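Local structure of protein 1A (Cricket paralysis virus, 6C3R) at residues F120-W123 against K124-S127; E59-L62 against R63-F67; E78-K81 against G82-K86; L106-S109 against P110-M114. The protein suppresses insect antiviral RNA silencing by inactivating host AGO2 and recruiting a cellular ubiquitin ligase that promotes AGO2 degradation, as one piece of the viral replicase polyprotein. All coordinates share one frame; numbering follows the deposited sequence.

Contact 1. Residues F120-W123 against K124-S127; sequences FQQW and KLVS
Gln122 and Leu125 meet twice where the chain runs out of helix 117-123, first through the backbone and then through the side chains. Leu125 N donates to Gln122 O at 2.8 Å, the shortest of the three backbone bonds here. The two side chains cross at about a right angle: with CG of Gln122 anti to its backbone N and the chain bent at chi2 (52°), the amide folds back and brings OE1 against CD1 of Leu125. The neighbouring backbone bonds are weak, Lys124 N to Gln121 O at 3.4 Å and Val126 N to Trp123 O at 3.4 Å. The latter closes a type I beta turn from Trp123 to Val126, and CG2 of Val126 lies alongside the same Trp123 O at 3.6 Å. Lys124 sets its CB by Gln121 O and its CG by Phe120 O, 3.6 Å away, before the chain bends at chi3 and carries NZ to the carbonyl of Asn20.

Further out, the indole of Trp123 donates from NE1 to Leu21 O and meets Phe28 edge-to-face, while Val126 packs on Cys132 and Phe135 of helix 129-136. Ser127 OG donates to Leu125 O (3.0 Å), and Ser127 N is held by Glu131. The exit from a helix is thus built from i-to-i+3 bonds of uneven strength; Trp123 and Val126 are buried, while Leu125 stays at the surface. The carbonyls of Asn20 and Leu21 satisfy the polar ends of Lys124 and Trp123, so the weakly bonded turn is also tied to the segment that follows helix 2-16.

Contact 2. Residues E59-L62 against R63-F67; sequences EEEL and RKLIF
The carboxylate of Glu59 and the guanidinium of Arg63 are turned 66° against each other, and only one corner of each takes part: OE2 and NH2 lie 3.9 Å apart, a long salt bridge between residues one helical turn apart. This is the i-to-i+4 pairing of an alpha-helix, helix 53-70, and Glu59 is shared, its OE1 forming a salt bridge to Arg55, its stronger partner. The guanidinium passes obliquely by the backbone of Glu60, with NH1 3.9 Å from Glu60 CA. Arg63 leaves the helix with CG anti to the backbone N, then bends at chi3 (-61°), which brings the group back along the previous turn. Phe49 of the second subunit packs against this arginine, so Arg63 also touches the second subunit. Between the long bridge and a hydrogen bond from NE to Leu105 O, Arg63 is probably fixed more by NE than by Glu59.

Beneath the side chains runs the regular helix backbone, Arg63 N to Glu59 O at 3.0 Å. On the apolar side Ile66 packs on Leu83 and Phe87 of helix 77-90. Its backbone N donates to Leu62 O at 2.8 Å, with an N-H...O angle of 157°.

Contact 3. Residues E78-K81 against G82-K86; sequences EEWK and GLVWK
Trp80 and Val84, one turn apart in helix 77-90, form the tight half of this contact. CG2 of Val84 sits over one face of the indole, 3.8 Å from the centroid of the six-membered ring and only 9° off its normal, a clear CH-pi contact. The ring is laid there because CG of Trp80 stands anti to its backbone N (chi1 -179°), which swings the benzo end along the helix toward the next turn. Its NE1 donates to Ile66 O of helix 53-70, which helps to fix the rotation of the plane, and Trp119 meets it edge-to-face. The backbone below is regular: Val84 N reaches Trp80 O at 3.2 Å, and Trp85 N reaches Lys81 O at 2.9 Å. Trp85 packs against helix 129-136, on Cys132, Leu136 and Arg133, a site involved in inhibiting host stress granule formation.

The looser side holds the partly exposed Glu78, Glu79, Gly82 and Lys86. Gly82, without a side chain, bonds from its N to Glu78 O at 3.0 Å. Lys81 is buried, yet, bent at chi3, it turns NZ back to Glu78 OE2 at 2.8 Å on the syn side, a salt bridge that Arg137 O supplements weakly. Glu79 bridges to Lys138 instead, and Lys86 NZ bonds to Tyr97 OH of the second subunit. The helix therefore shows the familiar amphipathic division: a ring packed by Val84 and neighbouring aromatic residues and tied by its N-H on the buried face, and charges paired within the helix, with the C-terminal residues and with the second subunit. The Glu78 bridge probably helps to keep the buried lysine protonated.

Contact 4. Residues L106-S109 against P110-M114; sequences LIVS and PRFFM
Ser109 O accepts the straight bond of Phe113 N, 3.1 Å long with an N-H...O angle of 167°, and this bond closes the first turn of helix 110-114. The same serine has its OG between the backbone N and the carbonyl carbon (chi1 80°), from where it accepts weakly from Phe112 N at 3.5 Å. OG also lies 3.6 Å from CB of Phe112, beside the N-terminal end of the helix. Pro110, with nothing to donate, follows directly.

Ser109 is thus the N-cap of the helix, and Pro110 its first residue, a common opening. The cap joins strand 104-108, which pairs in parallel with strand 26-30, to a helix whose axis lies at 90° to strand 106-108. On the apolar side Val108 reaches across the junction. Its CG2 comes obliquely to CD1 of Phe112 at 3.7 Å, the two side chains crossing at about a right angle, while CG1 packs against CB of Phe113 at 4.0 Å. Phe113 continues to Ala9 and Ile13 of helix 2-16, and Arg111 bridges to Glu5 there, within the BC-box. Phe112 O in turn accepts from His116 ND1.

From the N terminus the order is contact 2, contact 3, contact 4 and contact 1. Each is a single continuous segment, so none closes a long loop, and in series none nests in or crosses another. Contacts 2 and 3 lie on successive helices, 53-70 and 77-90, joined by packing of Leu62 on Lys86 and of Ile66 on Val84. Contact 4 brings strand 104-108 and helix 110-114 against both: Phe67 and Ile66 meet Ile107 and Leu106, and Trp80 meets Val108 and Phe112. Contact 1, at the end of helix 117-123, adds Phe120 on Phe113 and Trp80, and Trp123 on Val84. Contacts 1 and 2 do not touch, their nearest atoms being about 8 Å apart.

Contact 1. Residues F120-W123 against K124-S127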
loop_
_atom_site.group_PDB
_atom_site.type_symbol
_atom_site.label_atom_id
_atom_site.label_comp_id
_atom_site.label_asym_id
_atom_site.label_seq_id
_atom_site.Cartn_x
_atom_site.Cartn_y
_atom_site.Cartn_z
ATOM N N PHE A 120 19.650 -9.064 -13.862
ATOM C CA PHE A 120 18.913 -9.774 -12.798
ATOM C C PHE A 120 19.757 -10.117 -11.577
ATOM O O PHE A 120 19.235 -10.277 -10.483
ATOM C CB PHE A 120 18.235 -11.048 -13.330
ATOM C CG PHE A 120 16.970 -10.758 -14.052
ATOM C CD1 PHE A 120 15.830 -10.422 -13.344
ATOM C CD2 PHE A 120 16.932 -10.737 -15.435
ATOM C CE1 PHE A 120 14.664 -10.100 -14.007
ATOM C CE2 PHE A 120 15.774 -10.422 -16.099
ATOM C CZ PHE A 120 14.640 -10.101 -15.388
ATOM N N GLN A 121 21.057 -10.253 -11.799
ATOM C CA GLN A 121 22.024 -10.455 -10.729
ATOM C C GLN A 121 22.186 -9.156 -9.887
ATOM O O GLN A 121 22.270 -9.215 -8.650
ATOM C CB GLN A 121 23.349 -10.939 -11.343
ATOM C CG GLN A 121 24.279 -11.622 -10.365
ATOM C CD GLN A 121 23.768 -12.977 -9.915
ATOM O OE1 GLN A 121 23.881 -13.964 -10.647
ATOM N NE2 GLN A 121 23.235 -13.041 -8.683
ATOM N N GLN A 122 22.188 -7.995 -10.549
ATOM C CA GLN A 122 22.208 -6.729 -9.833
ATOM C C GLN A 122 20.898 -6.415 -9.131
ATOM O O GLN A 122 20.905 -5.968 -7.981
ATOM C CB GLN A 122 22.560 -5.575 -10.731
ATOM C CG GLN A 122 22.617 -4.226 -9.992
ATOM C CD GLN A 122 23.496 -4.180 -8.720
ATOM O OE1 GLN A 122 24.425 -4.982 -8.541
ATOM N NE2 GLN A 122 23.207 -3.205 -7.842
ATOM N N TRP A 123 19.779 -6.617 -9.820
ATOM C CA TRP A 123 18.469 -6.568 -9.192
ATOM C C TRP A 123 18.471 -7.155 -7.772
ATOM O O TRP A 123 17.857 -6.577 -6.875
ATOM C CB TRP A 123 17.468 -7.319 -10.064
ATOM C CG TRP A 123 16.213 -7.735 -9.354
ATOM C CD1 TRP A 123 15.964 -8.940 -8.755
ATOM C CD2 TRP A 123 15.046 -6.950 -9.174
ATOM N NE1 TRP A 123 14.710 -8.943 -8.209
ATOM C CE2 TRP A 123 14.125 -7.726 -8.452
ATOM C CE3 TRP A 123 14.679 -5.663 -9.565
ATOM C CZ2 TRP A 123 12.852 -7.253 -8.113
ATOM C CZ3 TRP A 123 13.413 -5.190 -9.229
ATOM C CH2 TRP A 123 12.519 -5.982 -8.504
ATOM N N LYS A 124 19.139 -8.301 -7.575
ATOM C CA LYS A 124 19.133 -8.993 -6.275
ATOM C C LYS A 124 19.829 -8.235 -5.146
ATOM O O LYS A 124 19.545 -8.470 -3.976
ATOM C CB LYS A 124 19.801 -10.367 -6.378
ATOM C CG LYS A 124 19.008 -11.418 -7.117
ATOM C CD LYS A 124 19.648 -12.782 -6.954
ATOM C CE LYS A 124 19.332 -13.401 -5.604
ATOM N NZ LYS A 124 19.740 -14.829 -5.604
ATOM N N LEU A 125 20.756 -7.361 -5.505
ATOM C CA LEU A 125 21.569 -6.644 -4.544
ATOM C C LEU A 125 21.047 -5.266 -4.150
ATOM O O LEU A 125 21.674 -4.594 -3.322
ATOM C CB LEU A 125 22.978 -6.499 -5.113
ATOM C CG LEU A 125 23.679 -7.823 -5.436
ATOM C CD1 LEU A 125 24.887 -7.588 -6.328
ATOM C CD2 LEU A 125 24.037 -8.529 -4.139
ATOM N N VAL A 126 19.917 -4.843 -4.726
ATOM C CA VAL A 126 19.302 -3.537 -4.416
ATOM C C VAL A 126 18.910 -3.543 -2.944
ATOM O O VAL A 126 18.286 -4.498 -2.479
ATOM C CB VAL A 126 18.077 -3.222 -5.336
ATOM C CG1 VAL A 126 17.355 -1.954 -4.904
ATOM C CG2 VAL A 126 18.518 -3.086 -6.788
ATOM N N SER A 127 19.303 -2.493 -2.225
ATOM C CA SER A 127 19.164 -2.405 -0.750
ATOM C C SER A 127 18.336 -1.217 -0.229
ATOM O O SER A 127 18.155 -1.089 0.981
ATOM C CB SER A 127 20.561 -2.317 -0.110
ATOM O OG SER A 127 21.400 -3.336 -0.606
#

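Contact 2. Residues E59-L62 against R63-F67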
loop_
_atom_site.group_PDB
_atom_site.type_symbol
_atom_site.label_atom_id
_atom_site.label_comp_id
_atom_site.label_asym_id
_atom_site.label_seq_id
_atom_site.Cartn_x
_atom_site.Cartn_y
_atom_site.Cartn_z
ATOM N N GLU A 59 -1.635 -2.639 -10.088
ATOM C CA GLU A 59 -0.558 -3.612 -9.861
ATOM C C GLU A 59 -0.662 -4.818 -10.826
ATOM O O GLU A 59 0.318 -5.218 -11.455
ATOM C CB GLU A 59 -0.516 -4.055 -8.379
ATOM C CG GLU A 59 0.746 -4.855 -8.006
ATOM C CD GLU A 59 1.044 -4.979 -6.495
ATOM O OE1 GLU A 59 1.036 -3.971 -5.761
ATOM O OE2 GLU A 59 1.330 -6.097 -6.019
ATOM N N GLU A 60 -1.869 -5.360 -10.973
ATOM C CA GLU A 60 -2.138 -6.487 -11.896
ATOM C C GLU A 60 -1.867 -6.125 -13.360
ATOM O O GLU A 60 -1.349 -6.922 -14.115
ATOM C CB GLU A 60 -3.598 -6.937 -11.772
ATOM C CG GLU A 60 -3.996 -7.468 -10.401
ATOM C CD GLU A 60 -5.519 -7.567 -10.185
ATOM O OE1 GLU A 60 -6.309 -7.457 -11.181
ATOM O OE2 GLU A 60 -5.920 -7.774 -9.000
ATOM N N GLU A 61 -2.273 -4.919 -13.741
ATOM C CA GLU A 61 -2.102 -4.387 -15.095
ATOM C C GLU A 61 -0.612 -4.315 -15.463
ATOM O O GLU A 61 -0.192 -4.752 -16.553
ATOM C CB GLU A 61 -2.761 -3.004 -15.170
ATOM C CG GLU A 61 -2.803 -2.389 -16.555
ATOM C CD GLU A 61 -3.025 -0.881 -16.553
ATOM O OE1 GLU A 61 -3.898 -0.400 -17.321
ATOM O OE2 GLU A 61 -2.330 -0.153 -15.803
ATOM N N LEU A 62 0.176 -3.793 -14.529
ATOM C CA LEU A 62 1.604 -3.646 -14.684
ATOM C C LEU A 62 2.370 -4.971 -14.674
ATOM O O LEU A 62 3.299 -5.149 -15.463
ATOM C CB LEU A 62 2.150 -2.718 -13.587
ATOM C CG LEU A 62 1.794 -1.237 -13.692
ATOM C CD1 LEU A 62 2.230 -0.474 -12.465
ATOM C CD2 LEU A 62 2.409 -0.629 -14.929
ATOM N N ARG A 63 2.014 -5.894 -13.780
ATOM C CA ARG A 63 2.615 -7.226 -13.815
ATOM C C ARG A 63 2.390 -7.858 -15.193
ATOM O O ARG A 63 3.295 -8.491 -15.745
ATOM C CB ARG A 63 2.048 -8.136 -12.719
ATOM C CG ARG A 63 2.671 -9.530 -12.692
ATOM C CD ARG A 63 1.964 -10.493 -11.751
ATOM N NE ARG A 63 2.016 -10.023 -10.368
ATOM C CZ ARG A 63 1.001 -9.530 -9.649
ATOM N NH1 ARG A 63 -0.236 -9.430 -10.116
ATOM N NH2 ARG A 63 1.238 -9.146 -8.408
ATOM N N LYS A 64 1.197 -7.661 -15.749
ATOM C CA LYS A 64 0.837 -8.235 -17.040
ATOM C C LYS A 64 1.702 -7.648 -18.159
ATOM O O LYS A 64 2.245 -8.363 -18.981
ATOM C CB LYS A 64 -0.634 -7.980 -17.304
ATOM C CG LYS A 64 -1.270 -8.948 -18.273
ATOM C CD LYS A 64 -2.704 -8.544 -18.555
ATOM C CE LYS A 64 -3.408 -9.537 -19.469
ATOM N NZ LYS A 64 -4.713 -9.011 -19.992
ATOM N N LEU A 65 1.848 -6.331 -18.158
ATOM C CA LEU A 65 2.646 -5.646 -19.156
ATOM C C LEU A 65 4.099 -5.997 -19.042
ATOM O O LEU A 65 4.763 -6.125 -20.065
ATOM C CB LEU A 65 2.494 -4.120 -19.027
ATOM C CG LEU A 65 1.141 -3.575 -19.477
ATOM C CD1 LEU A 65 0.928 -2.166 -18.934
ATOM C CD2 LEU A 65 1.033 -3.604 -20.995
ATOM N N ILE A 66 4.590 -6.125 -17.807
ATOM C CA ILE A 66 5.975 -6.455 -17.580
ATOM C C ILE A 66 6.252 -7.839 -18.139
ATOM O O ILE A 66 7.332 -8.087 -18.648
ATOM C CB ILE A 66 6.359 -6.352 -16.073
ATOM C CG1 ILE A 66 6.438 -4.876 -15.657
ATOM C CG2 ILE A 66 7.688 -7.056 -15.738
ATOM C CD1 ILE A 66 6.218 -4.631 -14.171
ATOM N N PHE A 67 5.274 -8.738 -18.072
ATOM C CA PHE A 67 5.465 -10.032 -18.683
ATOM C C PHE A 67 5.322 -9.981 -20.189
ATOM O O PHE A 67 6.186 -10.492 -20.924
ATOM C CB PHE A 67 4.512 -11.087 -18.174
ATOM C CG PHE A 67 4.718 -12.394 -18.877
ATOM C CD1 PHE A 67 5.784 -13.212 -18.519
ATOM C CD2 PHE A 67 3.925 -12.757 -19.966
ATOM C CE1 PHE A 67 6.018 -14.404 -19.188
ATOM C CE2 PHE A 67 4.157 -13.942 -20.647
ATOM C CZ PHE A 67 5.202 -14.771 -20.251
#

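Contact 3. Residues E78-K81 against G82-K86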
loop_
_atom_site.group_PDB
_atom_site.type_symbol
_atom_site.label_atom_id
_atom_site.label_comp_id
_atom_site.label_asym_id
_atom_site.label_seq_id
_atom_site.Cartn_x
_atom_site.Cartn_y
_atom_site.Cartn_z
ATOM N N GLU A 78 14.582 0.112 -21.667
ATOM C CA GLU A 78 14.497 1.217 -20.718
ATOM C C GLU A 78 13.043 1.526 -20.417
ATOM O O GLU A 78 12.658 1.886 -19.301
ATOM C CB GLU A 78 15.187 2.458 -21.301
ATOM C CG GLU A 78 16.638 2.216 -21.723
ATOM C CD GLU A 78 17.537 1.861 -20.556
ATOM O OE1 GLU A 78 18.423 1.012 -20.750
ATOM O OE2 GLU A 78 17.353 2.416 -19.444
ATOM N N GLU A 79 12.224 1.385 -21.433
ATOM C CA GLU A 79 10.787 1.475 -21.251
ATOM C C GLU A 79 10.247 0.313 -20.450
ATOM O O GLU A 79 9.329 0.475 -19.690
ATOM C CB GLU A 79 10.101 1.555 -22.604
ATOM C CG GLU A 79 10.427 2.852 -23.323
ATOM C CD GLU A 79 9.890 4.063 -22.589
ATOM O OE1 GLU A 79 10.621 5.068 -22.466
ATOM O OE2 GLU A 79 8.731 4.016 -22.135
ATOM N N TRP A 80 10.832 -0.862 -20.631
ATOM C CA TRP A 80 10.514 -1.990 -19.782
ATOM C C TRP A 80 10.852 -1.666 -18.331
ATOM O O TRP A 80 10.039 -1.925 -17.438
ATOM C CB TRP A 80 11.268 -3.228 -20.221
ATOM C CG TRP A 80 10.945 -4.437 -19.369
ATOM C CD1 TRP A 80 9.861 -5.250 -19.483
ATOM C CD2 TRP A 80 11.707 -4.940 -18.272
ATOM N NE1 TRP A 80 9.906 -6.231 -18.535
ATOM C CE2 TRP A 80 11.037 -6.063 -17.779
ATOM C CE3 TRP A 80 12.881 -4.539 -17.653
ATOM C CZ2 TRP A 80 11.518 -6.807 -16.693
ATOM C CZ3 TRP A 80 13.363 -5.280 -16.575
ATOM C CH2 TRP A 80 12.685 -6.402 -16.111
ATOM N N LYS A 81 12.037 -1.115 -18.098
ATOM C CA LYS A 81 12.440 -0.761 -16.749
ATOM C C LYS A 81 11.544 0.254 -16.106
ATOM O O LYS A 81 11.283 0.164 -14.911
ATOM C CB LYS A 81 13.848 -0.228 -16.723
ATOM C CG LYS A 81 14.899 -1.327 -16.723
ATOM C CD LYS A 81 16.239 -0.797 -17.202
ATOM C CE LYS A 81 16.774 0.332 -16.345
ATOM N NZ LYS A 81 17.850 1.047 -17.094
ATOM N N GLY A 82 11.086 1.233 -16.881
ATOM C CA GLY A 82 10.142 2.220 -16.367
ATOM C C GLY A 82 8.852 1.582 -15.882
ATOM O O GLY A 82 8.281 2.042 -14.908
ATOM N N LEU A 83 8.386 0.529 -16.552
ATOM C CA LEU A 83 7.215 -0.219 -16.087
ATOM C C LEU A 83 7.500 -0.891 -14.749
ATOM O O LEU A 83 6.703 -0.839 -13.840
ATOM C CB LEU A 83 6.792 -1.298 -17.087
ATOM C CG LEU A 83 6.188 -0.919 -18.440
ATOM C CD1 LEU A 83 6.165 -2.115 -19.372
ATOM C CD2 LEU A 83 4.793 -0.367 -18.248
ATOM N N VAL A 84 8.657 -1.501 -14.623
ATOM C CA VAL A 84 9.039 -2.076 -13.348
ATOM C C VAL A 84 9.045 -0.999 -12.260
ATOM O O VAL A 84 8.614 -1.231 -11.151
ATOM C CB VAL A 84 10.405 -2.795 -13.434
ATOM C CG1 VAL A 84 10.817 -3.318 -12.080
ATOM C CG2 VAL A 84 10.317 -3.949 -14.422
ATOM N N TRP A 85 9.565 0.167 -12.593
ATOM C CA TRP A 85 9.631 1.285 -11.657
ATOM C C TRP A 85 8.240 1.735 -11.191
ATOM O O TRP A 85 8.031 1.994 -10.018
ATOM C CB TRP A 85 10.426 2.445 -12.285
ATOM C CG TRP A 85 10.379 3.690 -11.458
ATOM C CD1 TRP A 85 9.863 4.903 -11.824
ATOM C CD2 TRP A 85 10.832 3.831 -10.108
ATOM N NE1 TRP A 85 9.963 5.782 -10.785
ATOM C CE2 TRP A 85 10.563 5.158 -9.721
ATOM C CE3 TRP A 85 11.442 2.961 -9.186
ATOM C CZ2 TRP A 85 10.885 5.643 -8.443
ATOM C CZ3 TRP A 85 11.761 3.436 -7.921
ATOM C CH2 TRP A 85 11.483 4.765 -7.560
ATOM N N LYS A 86 7.301 1.817 -12.122
ATOM C CA LYS A 86 5.895 2.081 -11.782
ATOM C C LYS A 86 5.247 1.017 -10.902
ATOM O O LYS A 86 4.432 1.344 -10.049
ATOM C CB LYS A 86 5.064 2.230 -13.027
ATOM C CG LYS A 86 5.265 3.545 -13.724
ATOM C CD LYS A 86 4.773 3.406 -15.152
ATOM C CE LYS A 86 4.669 4.737 -15.851
ATOM N NZ LYS A 86 4.633 4.476 -17.319
#

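Contact 4. Residues L106-S109 against P110-M114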
loop_
_atom_site.group_PDB
_atom_site.type_symbol
_atom_site.label_atom_id
_atom_site.label_comp_id
_atom_site.label_asym_id
_atom_site.label_seq_id
_atom_site.Cartn_x
_atom_site.Cartn_y
_atom_site.Cartn_z
ATOM N N LEU A 106 6.692 -10.401 -9.673
ATOM C CA LEU A 106 6.768 -10.131 -11.104
ATOM C C LEU A 106 7.233 -11.337 -11.864
ATOM O O LEU A 106 7.956 -12.164 -11.334
ATOM C CB LEU A 106 7.719 -8.979 -11.402
ATOM C CG LEU A 106 7.170 -7.622 -10.974
ATOM C CD1 LEU A 106 8.278 -6.575 -10.987
ATOM C CD2 LEU A 106 6.011 -7.167 -11.834
ATOM N N ILE A 107 6.833 -11.403 -13.136
ATOM C CA ILE A 107 7.127 -12.548 -13.989
ATOM C C ILE A 107 7.654 -12.085 -15.327
ATOM O O ILE A 107 7.133 -11.162 -15.935
ATOM C CB ILE A 107 5.879 -13.443 -14.217
ATOM C CG1 ILE A 107 5.235 -13.761 -12.880
ATOM C CG2 ILE A 107 6.260 -14.715 -14.972
ATOM C CD1 ILE A 107 4.083 -14.721 -12.951
ATOM N N VAL A 108 8.641 -12.808 -15.813
ATOM C CA VAL A 108 9.346 -12.468 -17.034
ATOM C C VAL A 108 9.522 -13.777 -17.801
ATOM O O VAL A 108 9.647 -14.817 -17.185
ATOM C CB VAL A 108 10.671 -11.742 -16.619
ATOM C CG1 VAL A 108 11.937 -12.410 -17.135
ATOM C CG2 VAL A 108 10.613 -10.280 -17.011
ATOM N N SER A 109 9.543 -13.740 -19.129
ATOM C CA SER A 109 9.825 -14.954 -19.900
ATOM C C SER A 109 11.311 -15.416 -19.738
ATOM O O SER A 109 12.177 -14.621 -19.328
ATOM C CB SER A 109 9.481 -14.760 -21.381
ATOM O OG SER A 109 10.495 -14.059 -22.082
ATOM N N PRO A 110 11.609 -16.698 -20.063
ATOM C CA PRO A 110 12.973 -17.215 -20.029
ATOM C C PRO A 110 13.943 -16.604 -21.025
ATOM O O PRO A 110 15.121 -16.455 -20.729
ATOM C CB PRO A 110 12.782 -18.689 -20.365
ATOM C CG PRO A 110 11.405 -19.000 -19.940
ATOM C CD PRO A 110 10.644 -17.780 -20.318
ATOM N N ARG A 111 13.477 -16.276 -22.210
ATOM C CA ARG A 111 14.346 -15.671 -23.207
ATOM C C ARG A 111 14.842 -14.319 -22.664
ATOM O O ARG A 111 16.023 -13.992 -22.748
ATOM C CB ARG A 111 13.590 -15.535 -24.528
ATOM C CG ARG A 111 14.367 -14.981 -25.712
ATOM C CD ARG A 111 15.421 -15.918 -26.305
ATOM N NE ARG A 111 16.719 -15.702 -25.636
ATOM C CZ ARG A 111 17.511 -16.616 -25.068
ATOM N NH1 ARG A 111 17.232 -17.911 -25.076
ATOM N NH2 ARG A 111 18.632 -16.205 -24.486
ATOM N N PHE A 112 13.937 -13.568 -22.057
ATOM C CA PHE A 112 14.243 -12.247 -21.548
ATOM C C PHE A 112 15.197 -12.274 -20.358
ATOM O O PHE A 112 16.129 -11.453 -20.275
ATOM C CB PHE A 112 12.940 -11.568 -21.143
ATOM C CG PHE A 112 13.109 -10.149 -20.737
ATOM C CD1 PHE A 112 13.434 -9.823 -19.424
ATOM C CD2 PHE A 112 12.941 -9.132 -21.667
ATOM C CE1 PHE A 112 13.590 -8.509 -19.046
ATOM C CE2 PHE A 112 13.099 -7.817 -21.290
ATOM C CZ PHE A 112 13.425 -7.506 -19.979
ATOM N N PHE A 113 14.930 -13.199 -19.430
ATOM C CA PHE A 113 15.812 -13.458 -18.292
ATOM C C PHE A 113 17.233 -13.774 -18.722
ATOM O O PHE A 113 18.176 -13.251 -18.159
ATOM C CB PHE A 113 15.273 -14.597 -17.435
ATOM C CG PHE A 113 16.249 -15.084 -16.396
ATOM C CD1 PHE A 113 16.636 -14.257 -15.346
ATOM C CD2 PHE A 113 16.798 -16.368 -16.470
ATOM C CE1 PHE A 113 17.534 -14.707 -14.382
ATOM C CE2 PHE A 113 17.689 -16.822 -15.501
ATOM C CZ PHE A 113 18.059 -15.992 -14.459
ATOM N N MET A 114 17.365 -14.597 -19.754
ATOM C CA MET A 114 18.662 -15.026 -20.231
ATOM C C MET A 114 19.328 -14.079 -21.206
ATOM O O MET A 114 20.526 -14.183 -21.410
ATOM C CB MET A 114 18.546 -16.422 -20.816
ATOM C CG MET A 114 18.148 -17.430 -19.749
ATOM S SD MET A 114 18.284 -19.139 -20.266
ATOM C CE MET A 114 17.197 -19.174 -21.694
#